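Local coordinates for putative uncharacterized protein (Xanthomonas campestris pv. campestris, PDB 3RQA), which is of uncertain function but carries an atypical PilZ domain, may act as a cyclic di-GMP receptor, and assembles into a tetramer through a helical bundle, at residues L23-R28 with R181-D186; F33-D38 with H117-G122; R109-A114 with G125-Q130. One frame throughout, in Å; residues are numbered along the deposited sequence.

Contact 1: L23-R28 with R181-D186; sequences LSCELR and RRQIAD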
ATOM      1  N   LEU C  23      11.346  27.518  21.458  1.00 29.65           N
ATOM      2  CA  LEU C  23      10.395  27.763  20.388  1.00 30.55           C
ATOM      3  C   LEU C  23       9.093  27.043  20.719  1.00 32.98           C
ATOM      4  O   LEU C  23       9.069  25.820  20.853  1.00 30.76           O
ATOM      5  CB  LEU C  23      10.949  27.238  19.067  1.00 31.17           C
ATOM      6  CG  LEU C  23      10.451  27.910  17.786  1.00 34.83           C
ATOM      7  CD1 LEU C  23      10.855  27.064  16.584  1.00 33.73           C
ATOM      8  CD2 LEU C  23       8.940  28.078  17.829  1.00 36.77           C
ATOM      9  N   SER C  24       8.021  27.811  20.870  1.00 34.83           N
ATOM     10  CA  SER C  24       6.711  27.246  21.180  1.00 37.01           C
ATOM     11  C   SER C  24       5.755  27.786  20.159  1.00 37.08           C
ATOM     12  O   SER C  24       5.643  28.994  20.007  1.00 38.20           O
ATOM     13  CB  SER C  24       6.248  27.670  22.576  1.00 38.24           C
ATOM     14  OG  SER C  24       7.103  27.139  23.573  1.00 39.76           O
ATOM     15  N   CYS C  25       5.065  26.892  19.464  1.00 37.65           N
ATOM     16  CA  CYS C  25       4.122  27.298  18.431  1.00 38.25           C
ATOM     17  C   CYS C  25       2.670  27.030  18.813  1.00 37.99           C
ATOM     18  O   CYS C  25       2.339  25.977  19.376  1.00 34.68           O
ATOM     19  CB  CYS C  25       4.441  26.574  17.115  1.00 40.10           C
ATOM     20  SG  CYS C  25       6.128  26.816  16.512  1.00 41.76           S
ATOM     21  N   GLU C  26       1.815  28.004  18.503  1.00 36.57           N
ATOM     22  CA  GLU C  26       0.383  27.920  18.766  1.00 36.79           C
ATOM     23  C   GLU C  26      -0.270  27.649  17.421  1.00 36.27           C
ATOM     24  O   GLU C  26      -0.296  28.525  16.566  1.00 38.14           O
ATOM     25  CB  GLU C  26      -0.121  29.252  19.323  1.00 38.91           C
ATOM     26  CG  GLU C  26      -1.631  29.348  19.544  1.00 44.95           C
ATOM     27  CD  GLU C  26      -2.091  28.666  20.822  1.00 48.49           C
ATOM     28  OE1 GLU C  26      -3.265  28.868  21.204  1.00 50.60           O
ATOM     29  OE2 GLU C  26      -1.286  27.932  21.446  1.00 50.12           O
ATOM     30  N   LEU C  27      -0.781  26.442  17.217  1.00 34.26           N
ATOM     31  CA  LEU C  27      -1.417  26.119  15.950  1.00 32.57           C
ATOM     32  C   LEU C  27      -2.594  25.148  16.092  1.00 34.81           C
ATOM     33  O   LEU C  27      -2.815  24.559  17.157  1.00 34.55           O
ATOM     34  CB  LEU C  27      -0.392  25.525  14.984  1.00 32.22           C
ATOM     35  CG  LEU C  27       0.193  24.155  15.345  1.00 32.25           C
ATOM     36  CD1 LEU C  27       0.801  23.492  14.105  1.00 31.64           C
ATOM     37  CD2 LEU C  27       1.234  24.327  16.438  1.00 33.43           C
ATOM     38  N   ARG C  28      -3.340  24.985  15.006  1.00 33.72           N
ATOM     39  CA  ARG C  28      -4.484  24.090  14.981  1.00 36.76           C
ATOM     40  C   ARG C  28      -4.164  22.886  14.111  1.00 35.92           C
ATOM     41  O   ARG C  28      -3.720  23.029  12.972  1.00 35.97           O
ATOM     42  CB  ARG C  28      -5.723  24.815  14.439  1.00 39.82           C
ATOM     43  CG  ARG C  28      -6.910  23.901  14.130  1.00 45.42           C
ATOM     44  CD  ARG C  28      -8.167  24.699  13.778  1.00 48.97           C
ATOM     45  NE  ARG C  28      -8.661  25.466  14.919  1.00 51.98           N
ATOM     46  CZ  ARG C  28      -9.343  24.942  15.935  1.00 53.92           C
ATOM     47  NH1 ARG C  28      -9.620  23.647  15.952  1.00 54.55           N
ATOM     48  NH2 ARG C  28      -9.731  25.711  16.945  1.00 56.04           N
ATOM     49  N   ARG C 181       8.569  29.318  10.684  1.00 48.69           N
ATOM     50  CA  ARG C 181       8.913  30.257   9.628  1.00 52.09           C
ATOM     51  C   ARG C 181       7.820  30.282   8.578  1.00 53.50           C
ATOM     52  O   ARG C 181       7.565  31.317   7.973  1.00 53.56           O
ATOM     53  CB  ARG C 181      10.254  29.903   8.983  1.00 52.61           C
ATOM     54  CG  ARG C 181      10.242  28.689   8.084  1.00 54.59           C
ATOM     55  CD  ARG C 181      11.630  28.462   7.499  1.00 56.73           C
ATOM     56  NE  ARG C 181      11.716  27.211   6.751  1.00 58.44           N
ATOM     57  CZ  ARG C 181      12.846  26.538   6.561  1.00 59.60           C
ATOM     58  NH1 ARG C 181      13.983  27.000   7.068  1.00 59.61           N
ATOM     59  NH2 ARG C 181      12.841  25.399   5.876  1.00 58.87           N
ATOM     60  N   ARG C 182       7.162  29.145   8.373  1.00 55.63           N
ATOM     61  CA  ARG C 182       6.096  29.076   7.391  1.00 58.38           C
ATOM     62  C   ARG C 182       4.861  29.849   7.862  1.00 59.17           C
ATOM     63  O   ARG C 182       4.272  30.599   7.081  1.00 59.00           O
ATOM     64  CB  ARG C 182       5.736  27.616   7.084  1.00 60.37           C
ATOM     65  CG  ARG C 182       4.803  27.468   5.884  1.00 64.54           C
ATOM     66  CD  ARG C 182       4.886  26.099   5.205  1.00 67.00           C
ATOM     67  NE  ARG C 182       4.280  25.021   5.985  1.00 69.86           N
ATOM     68  CZ  ARG C 182       4.925  24.269   6.875  1.00 71.67           C
ATOM     69  NH1 ARG C 182       6.217  24.466   7.115  1.00 72.11           N
ATOM     70  NH2 ARG C 182       4.275  23.310   7.523  1.00 71.55           N
ATOM     71  N   GLN C 183       4.472  29.687   9.130  1.00 59.68           N
ATOM     72  CA  GLN C 183       3.304  30.409   9.642  1.00 60.71           C
ATOM     73  C   GLN C 183       3.569  31.910   9.507  1.00 62.30           C
ATOM     74  O   GLN C 183       2.686  32.677   9.115  1.00 62.38           O
ATOM     75  CB  GLN C 183       3.043  30.045  11.112  1.00 60.33           C
ATOM     76  CG  GLN C 183       2.331  28.662  11.309  1.00 59.84           C
ATOM     77  CD  GLN C 183       2.244  28.230  12.780  1.00 59.96           C
ATOM     78  OE1 GLN C 183       3.217  27.688  13.350  1.00 59.77           O
ATOM     79  NE2 GLN C 183       1.082  28.473  13.406  1.00 58.69           N
ATOM     80  N   ILE C 184       4.787  32.320   9.839  1.00 64.87           N
ATOM     81  CA  ILE C 184       5.170  33.719   9.740  1.00 67.48           C
ATOM     82  C   ILE C 184       5.275  34.074   8.267  1.00 69.11           C
ATOM     83  O   ILE C 184       4.948  35.187   7.862  1.00 69.47           O
ATOM     84  CB  ILE C 184       6.532  33.976  10.415  1.00 67.35           C
ATOM     85  CG1 ILE C 184       6.447  33.635  11.904  1.00 67.12           C
ATOM     86  CG2 ILE C 184       6.945  35.424  10.221  1.00 67.31           C
ATOM     87  CD1 ILE C 184       5.376  34.405  12.650  1.00 67.79           C
ATOM     88  N   ALA C 185       5.723  33.109   7.470  1.00 71.99           N
ATOM     89  CA  ALA C 185       5.878  33.304   6.034  1.00 74.73           C
ATOM     90  C   ALA C 185       4.563  33.715   5.389  1.00 76.80           C
ATOM     91  O   ALA C 185       4.479  34.781   4.776  1.00 77.35           O
ATOM     92  CB  ALA C 185       6.404  32.029   5.380  1.00 74.36           C
ATOM     93  N   ASP C 186       3.536  32.880   5.523  1.00 78.31           N
ATOM     94  CA  ASP C 186       2.243  33.201   4.932  1.00 80.55           C
ATOM     95  C   ASP C 186       1.494  34.267   5.732  1.00 80.93           C
ATOM     96  O   ASP C 186       0.284  34.172   5.951  1.00 80.33           O
ATOM     97  CB  ASP C 186       1.386  31.936   4.776  1.00 82.59           C
ATOM     98  CG  ASP C 186       1.276  31.134   6.056  1.00 84.50           C
ATOM     99  OD1 ASP C 186       0.841  31.699   7.082  1.00 86.41           O
ATOM    100  OD2 ASP C 186       1.617  29.931   6.034  1.00 85.59           O
TER
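Cys25 is the first residue of the strand to meet Gln183 of the C-terminal helix, and its CB lies 4.1 Å from the atom modelled as OE1 of Gln183. At Glu26 it is the backbone that faces this glutamine, the carboxylate being directed away from the helix to a long, weak ion pair with Arg112. Leu27 brings a second side chain to the helix: its CB is 3.7 Å from the modelled NE2 of Gln183, at the other end of the same amide. The amide of Gln183 is probably turned over in the model, so which end is O and which N is doubtful, though its place beside Cys25, Glu26 and Leu27 stands. The extended chain of Gln183 (chi2 172°) carries the amide to the strand, whose axis passes 10.6 Å from that of the helix at 61°. Cys25 also packs on His180 and Leu27 on Leu179, about one turn earlier in the helix. Backbone hydrogen bonds join Cys25 to Trp106 and Leu27 to Val104 of strand 101-107. The arrangement is that of a C-terminal helix packed by side chains against a strand of the PilZ beta barrel.

Contact 2: F33-D38 with H117-G122; sequences FHVTAD and HAHPPG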
ATOM      1  N   PHE C  33      -4.849  12.920  23.231  1.00 33.81           N
ATOM      2  CA  PHE C  33      -4.058  12.272  24.270  1.00 35.53           C
ATOM      3  C   PHE C  33      -4.802  11.017  24.708  1.00 36.12           C
ATOM      4  O   PHE C  33      -6.018  11.039  24.881  1.00 35.85           O
ATOM      5  CB  PHE C  33      -3.854  13.224  25.458  1.00 35.81           C
ATOM      6  CG  PHE C  33      -3.214  12.576  26.659  1.00 36.69           C
ATOM      7  CD1 PHE C  33      -3.990  12.184  27.750  1.00 37.60           C
ATOM      8  CD2 PHE C  33      -1.843  12.350  26.697  1.00 35.70           C
ATOM      9  CE1 PHE C  33      -3.406  11.576  28.858  1.00 37.42           C
ATOM     10  CE2 PHE C  33      -1.249  11.742  27.799  1.00 35.36           C
ATOM     11  CZ  PHE C  33      -2.031  11.355  28.883  1.00 38.11           C
ATOM     12  N   HIS C  34      -4.070   9.920  24.854  1.00 36.15           N
ATOM     13  CA  HIS C  34      -4.647   8.642  25.265  1.00 36.95           C
ATOM     14  C   HIS C  34      -3.797   8.014  26.348  1.00 36.56           C
ATOM     15  O   HIS C  34      -2.579   7.964  26.220  1.00 35.33           O
ATOM     16  CB  HIS C  34      -4.724   7.686  24.075  1.00 39.04           C
ATOM     17  CG  HIS C  34      -5.960   7.841  23.249  1.00 41.66           C
ATOM     18  ND1 HIS C  34      -7.222   7.569  23.739  1.00 43.45           N
ATOM     19  CD2 HIS C  34      -6.130   8.221  21.962  1.00 41.62           C
ATOM     20  CE1 HIS C  34      -8.114   7.773  22.786  1.00 43.66           C
ATOM     21  NE2 HIS C  34      -7.477   8.171  21.698  1.00 43.70           N
ATOM     22  N   VAL C  35      -4.443   7.522  27.402  1.00 36.79           N
ATOM     23  CA  VAL C  35      -3.732   6.910  28.516  1.00 38.96           C
ATOM     24  C   VAL C  35      -3.147   5.562  28.171  1.00 41.40           C
ATOM     25  O   VAL C  35      -2.078   5.203  28.646  1.00 41.56           O
ATOM     26  CB  VAL C  35      -4.644   6.707  29.748  1.00 41.20           C
ATOM     27  CG1 VAL C  35      -3.839   6.083  30.886  1.00 41.90           C
ATOM     28  CG2 VAL C  35      -5.242   8.031  30.182  1.00 41.18           C
ATOM     29  N   THR C  36      -3.855   4.797  27.358  1.00 44.47           N
ATOM     30  CA  THR C  36      -3.345   3.475  27.016  1.00 49.85           C
ATOM     31  C   THR C  36      -2.471   3.526  25.763  1.00 54.40           C
ATOM     32  O   THR C  36      -2.917   3.275  24.638  1.00 55.27           O
ATOM     33  CB  THR C  36      -4.492   2.475  26.853  1.00 49.35           C
ATOM     34  OG1 THR C  36      -5.258   2.454  28.071  1.00 49.47           O
ATOM     35  CG2 THR C  36      -3.946   1.079  26.603  1.00 48.88           C
ATOM     36  N   ALA C  37      -1.203   3.860  26.009  1.00 59.34           N
ATOM     37  CA  ALA C  37      -0.177   3.998  24.981  1.00 63.04           C
ATOM     38  C   ALA C  37      -0.048   2.841  23.990  1.00 64.51           C
ATOM     39  O   ALA C  37      -0.726   1.818  24.098  1.00 65.64           O
ATOM     40  CB  ALA C  37       1.181   4.271  25.644  1.00 62.92           C
ATOM     41  N   ASP C  38       0.846   3.048  23.026  1.00 66.10           N
ATOM     42  CA  ASP C  38       1.165   2.119  21.942  1.00 65.72           C
ATOM     43  C   ASP C  38       1.883   2.966  20.887  1.00 64.34           C
ATOM     44  O   ASP C  38       1.741   2.735  19.683  1.00 63.77           O
ATOM     45  CB  ASP C  38      -0.118   1.554  21.338  1.00 66.94           C
ATOM     46  CG  ASP C  38      -1.113   2.643  20.974  1.00 69.59           C
ATOM     47  OD1 ASP C  38      -1.699   3.247  21.903  1.00 70.91           O
ATOM     48  OD2 ASP C  38      -1.299   2.902  19.762  1.00 69.47           O
ATOM     49  N   HIS C 117     -11.804  14.556  28.329  1.00 41.08           N
ATOM     50  CA  HIS C 117     -11.838  14.272  29.759  1.00 41.42           C
ATOM     51  C   HIS C 117     -10.557  14.755  30.436  1.00 40.71           C
ATOM     52  O   HIS C 117      -9.478  14.693  29.853  1.00 41.71           O
ATOM     53  CB  HIS C 117     -11.998  12.764  29.978  1.00 43.52           C
ATOM     54  CG  HIS C 117     -13.195  12.180  29.291  1.00 44.63           C
ATOM     55  ND1 HIS C 117     -14.487  12.532  29.618  1.00 46.13           N
ATOM     56  CD2 HIS C 117     -13.294  11.297  28.269  1.00 45.87           C
ATOM     57  CE1 HIS C 117     -15.331  11.893  28.827  1.00 47.06           C
ATOM     58  NE2 HIS C 117     -14.633  11.137  27.999  1.00 47.18           N
ATOM     59  N   ALA C 118     -10.680  15.250  31.664  1.00 39.63           N
ATOM     60  CA  ALA C 118      -9.513  15.715  32.399  1.00 38.26           C
ATOM     61  C   ALA C 118      -8.721  14.498  32.851  1.00 38.76           C
ATOM     62  O   ALA C 118      -9.235  13.378  32.862  1.00 38.28           O
ATOM     63  CB  ALA C 118      -9.940  16.539  33.613  1.00 36.73           C
ATOM     64  N   HIS C 119      -7.464  14.718  33.214  1.00 38.88           N
ATOM     65  CA  HIS C 119      -6.604  13.643  33.688  1.00 38.86           C
ATOM     66  C   HIS C 119      -5.671  14.253  34.710  1.00 38.61           C
ATOM     67  O   HIS C 119      -4.957  15.202  34.406  1.00 39.37           O
ATOM     68  CB  HIS C 119      -5.799  13.051  32.537  1.00 40.08           C
ATOM     69  CG  HIS C 119      -6.561  12.059  31.719  1.00 40.33           C
ATOM     70  ND1 HIS C 119      -6.835  10.784  32.166  1.00 41.83           N
ATOM     71  CD2 HIS C 119      -7.123  12.158  30.491  1.00 40.42           C
ATOM     72  CE1 HIS C 119      -7.532  10.139  31.249  1.00 42.51           C
ATOM     73  NE2 HIS C 119      -7.721  10.950  30.222  1.00 42.27           N
ATOM     74  N   PRO C 120      -5.658  13.714  35.936  1.00 36.82           N
ATOM     75  CA  PRO C 120      -4.789  14.258  36.975  1.00 35.60           C
ATOM     76  C   PRO C 120      -3.314  14.267  36.608  1.00 34.78           C
ATOM     77  O   PRO C 120      -2.830  13.386  35.884  1.00 30.31           O
ATOM     78  CB  PRO C 120      -5.081  13.354  38.171  1.00 36.41           C
ATOM     79  CG  PRO C 120      -5.391  12.032  37.519  1.00 38.41           C
ATOM     80  CD  PRO C 120      -6.287  12.456  36.383  1.00 37.42           C
ATOM     81  N   PRO C 121      -2.582  15.290  37.078  1.00 34.92           N
ATOM     82  CA  PRO C 121      -1.153  15.351  36.774  1.00 36.36           C
ATOM     83  C   PRO C 121      -0.510  14.054  37.246  1.00 36.64           C
ATOM     84  O   PRO C 121      -0.836  13.547  38.319  1.00 37.39           O
ATOM     85  CB  PRO C 121      -0.675  16.584  37.548  1.00 36.74           C
ATOM     86  CG  PRO C 121      -1.753  16.855  38.533  1.00 36.99           C
ATOM     87  CD  PRO C 121      -3.009  16.488  37.810  1.00 35.27           C
ATOM     88  N   GLY C 122       0.373  13.502  36.424  1.00 34.59           N
ATOM     89  CA  GLY C 122       1.017  12.256  36.779  1.00 34.18           C
ATOM     90  C   GLY C 122       0.508  11.148  35.875  1.00 32.83           C
ATOM     91  O   GLY C 122       1.143  10.108  35.740  1.00 33.11           O
TER
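The striking feature is how closely one methyl group approaches an imidazole: Val35 CG2 lies 3.3 Å from His119 CE1, a tight carbon-to-carbon approach. The methyl meets the ring obliquely, near its CE1 corner, with ND1 of His119 at 3.7 Å from Val35 CG2. Phe33 reaches the same imidazole at a different place, turning an edge of its phenyl ring toward the face of His119, with CE1 of Phe33 4.1 Å from CD2 of His119. This is an offset edge-to-face (T-shaped) pair, the ring centroids 5.7 Å apart and the planes at 69°. The phenyl gets there because CG of Phe33 stands opposite the backbone N (chi1 172°), while His119 swings its ring beside its own backbone N (chi1 -81°) toward the end of the strand. Between Phe33 and Val35 the side chain of His34 starts away from the loop, and these two residues both meet the one imidazole. The link is thus made by van der Waals and aromatic contacts rather than by polar bonds. Phe33 is buried and rests also on Val145, Leu157 and Leu159 of strands 139-150 and 155-161, whereas Val35 is exposed. The contact lies at the end of strand 24-34, where the loop between strands 110-115 and 124-129 folds over this part of the barrel, with Gly122 of that loop bonded through its backbone to Val145 of strand 139-150.

Contact 3: R109-A114 with G125-Q130; sequences RGIRLA and GSVLLQ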
ATOM      1  N   ARG C 109       9.569  20.271  24.143  1.00 23.56           N
ATOM      2  CA  ARG C 109       9.392  19.671  25.466  1.00 24.88           C
ATOM      3  C   ARG C 109       8.049  19.004  25.724  1.00 24.99           C
ATOM      4  O   ARG C 109       7.976  17.991  26.424  1.00 25.06           O
ATOM      5  CB  ARG C 109       9.592  20.722  26.555  1.00 25.17           C
ATOM      6  CG  ARG C 109      10.963  21.358  26.582  1.00 27.36           C
ATOM      7  CD  ARG C 109      11.025  22.407  27.678  1.00 28.92           C
ATOM      8  NE  ARG C 109      12.173  23.290  27.525  1.00 30.55           N
ATOM      9  CZ  ARG C 109      12.142  24.587  27.798  1.00 32.26           C
ATOM     10  NH1 ARG C 109      11.016  25.140  28.237  1.00 30.47           N
ATOM     11  NH2 ARG C 109      13.227  25.334  27.615  1.00 33.11           N
ATOM     12  N   GLY C 110       6.989  19.594  25.182  1.00 24.43           N
ATOM     13  CA  GLY C 110       5.650  19.065  25.386  1.00 22.82           C
ATOM     14  C   GLY C 110       4.589  19.835  24.623  1.00 23.73           C
ATOM     15  O   GLY C 110       4.896  20.587  23.687  1.00 21.66           O
ATOM     16  N   ILE C 111       3.335  19.662  25.035  1.00 24.23           N
ATOM     17  CA  ILE C 111       2.219  20.309  24.368  1.00 24.28           C
ATOM     18  C   ILE C 111       1.034  20.602  25.295  1.00 26.26           C
ATOM     19  O   ILE C 111       0.793  19.902  26.277  1.00 26.19           O
ATOM     20  CB  ILE C 111       1.741  19.426  23.165  1.00 26.28           C
ATOM     21  CG1 ILE C 111       0.670  20.147  22.348  1.00 26.88           C
ATOM     22  CG2 ILE C 111       1.209  18.094  23.672  1.00 24.44           C
ATOM     23  CD1 ILE C 111       0.350  19.436  21.032  1.00 28.16           C
ATOM     24  N   ARG C 112       0.319  21.671  24.975  1.00 26.79           N
ATOM     25  CA  ARG C 112      -0.861  22.076  25.717  1.00 27.41           C
ATOM     26  C   ARG C 112      -1.991  21.910  24.719  1.00 28.22           C
ATOM     27  O   ARG C 112      -2.007  22.584  23.681  1.00 25.97           O
ATOM     28  CB  ARG C 112      -0.763  23.539  26.129  1.00 29.56           C
ATOM     29  CG  ARG C 112      -1.996  24.098  26.824  1.00 31.33           C
ATOM     30  CD  ARG C 112      -1.759  25.556  27.239  1.00 33.40           C
ATOM     31  NE  ARG C 112      -1.971  26.498  26.140  1.00 37.58           N
ATOM     32  CZ  ARG C 112      -1.294  27.633  25.975  1.00 40.13           C
ATOM     33  NH1 ARG C 112      -0.340  27.986  26.831  1.00 39.50           N
ATOM     34  NH2 ARG C 112      -1.584  28.430  24.957  1.00 40.82           N
ATOM     35  N   LEU C 113      -2.913  20.996  25.018  1.00 26.86           N
ATOM     36  CA  LEU C 113      -4.045  20.733  24.140  1.00 28.82           C
ATOM     37  C   LEU C 113      -5.310  20.440  24.939  1.00 30.41           C
ATOM     38  O   LEU C 113      -5.246  20.113  26.134  1.00 32.00           O
ATOM     39  CB  LEU C 113      -3.715  19.562  23.205  1.00 27.40           C
ATOM     40  CG  LEU C 113      -3.308  18.235  23.851  1.00 32.34           C
ATOM     41  CD1 LEU C 113      -4.528  17.508  24.386  1.00 29.27           C
ATOM     42  CD2 LEU C 113      -2.596  17.373  22.820  1.00 29.28           C
ATOM     43  N   ALA C 114      -6.458  20.563  24.281  1.00 30.22           N
ATOM     44  CA  ALA C 114      -7.742  20.302  24.921  1.00 32.98           C
ATOM     45  C   ALA C 114      -8.063  18.807  24.860  1.00 34.64           C
ATOM     46  O   ALA C 114      -7.725  18.130  23.891  1.00 35.69           O
ATOM     47  CB  ALA C 114      -8.834  21.106  24.236  1.00 33.54           C
ATOM     48  N   GLY C 125       0.766   8.469  29.374  1.00 31.56           N
ATOM     49  CA  GLY C 125       0.092   8.077  28.149  1.00 30.92           C
ATOM     50  C   GLY C 125       0.804   8.527  26.884  1.00 28.18           C
ATOM     51  O   GLY C 125       2.018   8.686  26.856  1.00 28.46           O
ATOM     52  N   SER C 126       0.039   8.731  25.826  1.00 27.66           N
ATOM     53  CA  SER C 126       0.616   9.164  24.570  1.00 28.25           C
ATOM     54  C   SER C 126      -0.137  10.290  23.902  1.00 26.88           C
ATOM     55  O   SER C 126      -1.358  10.260  23.797  1.00 25.63           O
ATOM     56  CB  SER C 126       0.713   7.991  23.604  1.00 29.47           C
ATOM     57  OG  SER C 126       1.713   7.086  24.037  1.00 35.50           O
ATOM     58  N   VAL C 127       0.607  11.300  23.477  1.00 25.63           N
ATOM     59  CA  VAL C 127       0.032  12.422  22.751  1.00 25.13           C
ATOM     60  C   VAL C 127      -0.049  11.938  21.300  1.00 25.79           C
ATOM     61  O   VAL C 127       0.936  11.424  20.774  1.00 26.13           O
ATOM     62  CB  VAL C 127       0.966  13.662  22.809  1.00 23.19           C
ATOM     63  CG1 VAL C 127       0.606  14.642  21.720  1.00 21.56           C
ATOM     64  CG2 VAL C 127       0.873  14.326  24.174  1.00 22.53           C
ATOM     65  N   LEU C 128      -1.218  12.052  20.677  1.00 25.99           N
ATOM     66  CA  LEU C 128      -1.375  11.655  19.274  1.00 27.62           C
ATOM     67  C   LEU C 128      -1.525  12.926  18.455  1.00 28.19           C
ATOM     68  O   LEU C 128      -2.294  13.819  18.816  1.00 26.73           O
ATOM     69  CB  LEU C 128      -2.591  10.739  19.077  1.00 29.34           C
ATOM     70  CG  LEU C 128      -2.319   9.246  19.330  1.00 32.20           C
ATOM     71  CD1 LEU C 128      -1.906   9.034  20.784  1.00 34.48           C
ATOM     72  CD2 LEU C 128      -3.566   8.427  19.019  1.00 32.81           C
ATOM     73  N   LEU C 129      -0.772  13.006  17.358  1.00 27.75           N
ATOM     74  CA  LEU C 129      -0.769  14.185  16.505  1.00 26.57           C
ATOM     75  C   LEU C 129      -0.647  13.826  15.021  1.00 26.45           C
ATOM     76  O   LEU C 129       0.092  12.907  14.662  1.00 25.11           O
ATOM     77  CB  LEU C 129       0.436  15.044  16.890  1.00 27.79           C
ATOM     78  CG  LEU C 129       0.398  16.456  17.471  1.00 32.10           C
ATOM     79  CD1 LEU C 129      -0.592  16.573  18.615  1.00 30.66           C
ATOM     80  CD2 LEU C 129       1.819  16.789  17.940  1.00 31.21           C
ATOM     81  N   GLN C 130      -1.360  14.548  14.161  1.00 24.20           N
ATOM     82  CA  GLN C 130      -1.238  14.327  12.716  1.00 27.94           C
ATOM     83  C   GLN C 130      -0.450  15.542  12.249  1.00 26.69           C
ATOM     84  O   GLN C 130      -1.018  16.604  12.000  1.00 25.15           O
ATOM     85  CB  GLN C 130      -2.590  14.296  12.001  1.00 27.79           C
ATOM     86  CG  GLN C 130      -2.453  13.916  10.529  1.00 29.28           C
ATOM     87  CD  GLN C 130      -3.761  14.014   9.759  1.00 31.87           C
ATOM     88  OE1 GLN C 130      -4.809  13.626  10.253  1.00 29.41           O
ATOM     89  NE2 GLN C 130      -3.692  14.519   8.531  1.00 33.91           N
TER
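Ile111 meets Val127 and Leu129 with two different branches, and these three residues have more surface buried here than any others of the two segments. The CG2 methyl of Ile111 sits against both methyls of Val127, 3.8 Å from Val127 CG2 and 4.0 Å from Val127 CG1. The other branch runs out fully extended (chi1 -174°, chi2 170°), and its CD1 meets Leu129 CD1 at 3.9 Å, the two side chains reaching toward each other tip to tip. A lesser contact joins Leu113 CD2 to Val127 CG1 at 4.3 Å, giving Val127 neighbours at two alternate positions of the strand facing it. All four residues are buried and the interaction is wholly apolar. The strand axes pass 9.6 Å apart at 74°, too far apart for backbone pairing, so the side chains alone bridge the interior. Strands 110-115 and 124-129 are not adjacent in the sheet but face each other across the barrel core, where Val104 of strand 101-107 and Phe161 of strand 155-161 also pack on Ile111, Leu159 of strand 155-161 on Val127, and Ala31 of strand 24-34 on Leu113 and Leu129.

How the contacts relate
Contact 3 lies in the barrel core and is purely aliphatic, whereas contacts 1 and 2 lie farther out and are only partly buried, mixing apolar groups with an amide and an imidazole respectively. Strand 24-34 serves both outer contacts, which stand on opposite sides of the chain's centre with their own centres about 27 Å apart; one joins it to the C-terminal helix, the other to a loop. Contact 3 touches both, contact 1 through the weak charged pair of Glu26 and contact 2 through a probable backbone hydrogen bond between His34 and Ser126, where strands 24-34 and 124-129 are neighbours.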